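Catalase (Exiguobacterium oxidotolerans, PDB 2J2M) is a haem-containing catalase that breaks hydrogen peroxide down to water and molecular oxygen. Local coordinates at residues I157-R162 / Q449-N454. Residues are numbered along the deposited sequence; the frame is centred on the assembly and turned at random.
Sequences IQDPDR and QVRHEN
Asp159 and Arg451 pair their charges where the N-cap of helix 160-169, in the catalase family region, meets the loop 449-452 that leads into helix 453-466 of the C-terminal helical region, a worked example of a helix N-cap whose carboxylate also holds a salt bridge. Charge comes first: NH1 and NH2 of Arg451 both close end-on upon OD1 of Asp159, NH2 at 2.6 Å, with that oxygen in the guanidinium plane, although the Asp159 carboxylate is itself turned 38° from that plane. OD2 of Asp159 accepts from Asp161 N at 2.7 Å, from above the carboxylate plane, the N-cap bond of the helix. Were Asp159 an alanine, Arg451 would probably lose its close carboxylate mate and Asp161 N its side-chain cap. Packing adds to this: Asp161 CB lies over one face of the Arg451 guanidinium, offset toward its rim, while Pro160 CG packs 4.0 Å from CB of Gln449, whose amide nitrogen bonds back to Asn445 O. Asp161 accepts a second set of hydrogen bonds: with CG anti to its own N (chi1 -174°), the carboxylate reaches the loop, and OD2 also salt-bridges Arg387 of a second subunit. Asp161 OD1 receives two donors, backbone N of Arg451 at 2.7 Å from the anti side, tilted out of the carboxylate plane, and, through its syn lone pair, ND1 of His452 at 3.0 Å, nearly straight at 169°.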
loop_
_atom_site.group_PDB
_atom_site.type_symbol
_atom_site.label_atom_id
_atom_site.label_comp_id
_atom_site.label_asym_id
_atom_site.label_seq_id
_atom_site.Cartn_x
_atom_site.Cartn_y
_atom_site.Cartn_z
ATOM N N ILE A 157 1.142 18.546 -20.316
ATOM C CA ILE A 157 1.667 18.493 -21.672
ATOM C C ILE A 157 3.137 18.868 -21.597
ATOM O O ILE A 157 3.505 19.813 -20.880
ATOM C CB ILE A 157 0.877 19.422 -22.667
ATOM C CG1 ILE A 157 -0.568 18.915 -22.847
ATOM C CG2 ILE A 157 1.591 19.491 -24.049
ATOM C CD1 ILE A 157 -1.361 19.545 -23.997
ATOM N N GLN A 158 3.986 18.101 -22.283
ATOM C CA GLN A 158 5.421 18.369 -22.259
ATOM C C GLN A 158 5.695 19.734 -22.867
ATOM O O GLN A 158 5.149 20.053 -23.892
ATOM C CB GLN A 158 6.204 17.297 -23.040
ATOM C CG GLN A 158 7.702 17.414 -22.858
ATOM C CD GLN A 158 8.468 16.313 -23.561
ATOM O OE1 GLN A 158 8.299 16.086 -24.761
ATOM N NE2 GLN A 158 9.319 15.638 -22.826
ATOM N N ASP A 159 6.546 20.532 -22.243
ATOM C CA ASP A 159 6.791 21.882 -22.751
ATOM C C ASP A 159 8.291 22.131 -22.790
ATOM O O ASP A 159 8.929 22.152 -21.752
ATOM C CB ASP A 159 6.037 22.939 -21.917
ATOM C CG ASP A 159 6.315 24.384 -22.372
ATOM O OD1 ASP A 159 5.721 25.314 -21.761
ATOM O OD2 ASP A 159 7.113 24.612 -23.326
ATOM N N PRO A 160 8.851 22.300 -24.005
ATOM C CA PRO A 160 10.260 22.575 -24.206
ATOM C C PRO A 160 10.731 23.822 -23.481
ATOM O O PRO A 160 11.894 23.914 -23.100
ATOM C CB PRO A 160 10.364 22.767 -25.733
ATOM C CG PRO A 160 9.251 21.920 -26.281
ATOM C CD PRO A 160 8.130 22.216 -25.301
ATOM N N ASP A 161 9.845 24.790 -23.301
ATOM C CA ASP A 161 10.202 25.979 -22.532
ATOM C C ASP A 161 10.692 25.583 -21.138
ATOM O O ASP A 161 11.585 26.235 -20.580
ATOM C CB ASP A 161 9.011 26.929 -22.431
ATOM C CG ASP A 161 9.368 28.230 -21.772
ATOM O OD1 ASP A 161 9.935 29.112 -22.456
ATOM O OD2 ASP A 161 9.077 28.370 -20.561
ATOM N N ARG A 162 10.118 24.506 -20.592
ATOM C CA ARG A 162 10.465 24.026 -19.260
ATOM C C ARG A 162 11.794 23.219 -19.219
ATOM O O ARG A 162 12.665 23.493 -18.395
ATOM C CB ARG A 162 9.300 23.223 -18.664
ATOM C CG ARG A 162 7.937 23.951 -18.672
ATOM C CD ARG A 162 6.809 23.130 -18.023
ATOM N NE ARG A 162 7.016 23.001 -16.571
ATOM C CZ ARG A 162 7.565 21.936 -15.976
ATOM N NH1 ARG A 162 7.956 20.880 -16.696
ATOM N NH2 ARG A 162 7.714 21.923 -14.657
ATOM N N GLN A 449 9.924 26.602 -29.928
ATOM C CA GLN A 449 8.855 26.422 -28.942
ATOM C C GLN A 449 9.180 26.983 -27.552
ATOM O O GLN A 449 8.306 26.999 -26.680
ATOM C CB GLN A 449 8.496 24.940 -28.822
ATOM C CG GLN A 449 7.791 24.356 -30.024
ATOM C CD GLN A 449 7.696 22.835 -29.936
ATOM O OE1 GLN A 449 6.832 22.271 -29.229
ATOM N NE2 GLN A 449 8.590 22.159 -30.654
ATOM N N VAL A 450 10.427 27.411 -27.342
ATOM C CA VAL A 450 10.842 28.089 -26.107
ATOM C C VAL A 450 10.316 29.540 -26.142
ATOM O O VAL A 450 10.337 30.174 -27.197
ATOM C CB VAL A 450 12.409 28.031 -25.872
ATOM C CG1 VAL A 450 12.818 28.766 -24.583
ATOM C CG2 VAL A 450 12.922 26.583 -25.811
ATOM N N ARG A 451 9.832 30.048 -25.005
ATOM C CA ARG A 451 9.110 31.336 -24.969
ATOM C C ARG A 451 9.877 32.383 -24.159
ATOM O O ARG A 451 9.384 33.482 -23.910
ATOM C CB ARG A 451 7.676 31.157 -24.418
ATOM C CG ARG A 451 6.805 30.164 -25.232
ATOM C CD ARG A 451 5.370 29.970 -24.664
ATOM N NE ARG A 451 5.350 29.483 -23.276
ATOM C CZ ARG A 451 5.465 28.202 -22.915
ATOM N NH1 ARG A 451 5.603 27.254 -23.836
ATOM N NH2 ARG A 451 5.428 27.863 -21.627
ATOM N N HIS A 452 11.085 32.022 -23.739
ATOM C CA HIS A 452 11.922 32.909 -22.968
ATOM C C HIS A 452 13.211 33.090 -23.734
ATOM O O HIS A 452 13.969 32.135 -23.929
ATOM C CB HIS A 452 12.177 32.335 -21.574
ATOM C CG HIS A 452 11.004 32.455 -20.648
ATOM N ND1 HIS A 452 9.926 31.592 -20.691
ATOM C CD2 HIS A 452 10.741 33.336 -19.653
ATOM C CE1 HIS A 452 9.050 31.940 -19.764
ATOM N NE2 HIS A 452 9.518 32.997 -19.122
ATOM N N GLU A 453 13.448 34.328 -24.174
ATOM C CA GLU A 453 14.607 34.662 -25.002
ATOM C C GLU A 453 15.964 34.263 -24.378
ATOM O O GLU A 453 16.802 33.657 -25.049
ATOM C CB GLU A 453 14.598 36.152 -25.374
ATOM C CG GLU A 453 15.513 36.477 -26.561
ATOM C CD GLU A 453 15.693 37.993 -26.819
ATOM O OE1 GLU A 453 14.959 38.815 -26.185
ATOM O OE2 GLU A 453 16.581 38.341 -27.661
ATOM N N ASN A 454 16.168 34.591 -23.106
ATOM C CA ASN A 454 17.425 34.254 -22.432
ATOM C C ASN A 454 17.788 32.751 -22.521
ATOM O O ASN A 454 18.958 32.393 -22.722
ATOM C CB ASN A 454 17.403 34.727 -20.981
ATOM C CG ASN A 454 18.781 34.714 -20.345
ATOM O OD1 ASN A 454 19.111 33.807 -19.568
ATOM N ND2 ASN A 454 19.604 35.719 -20.676
#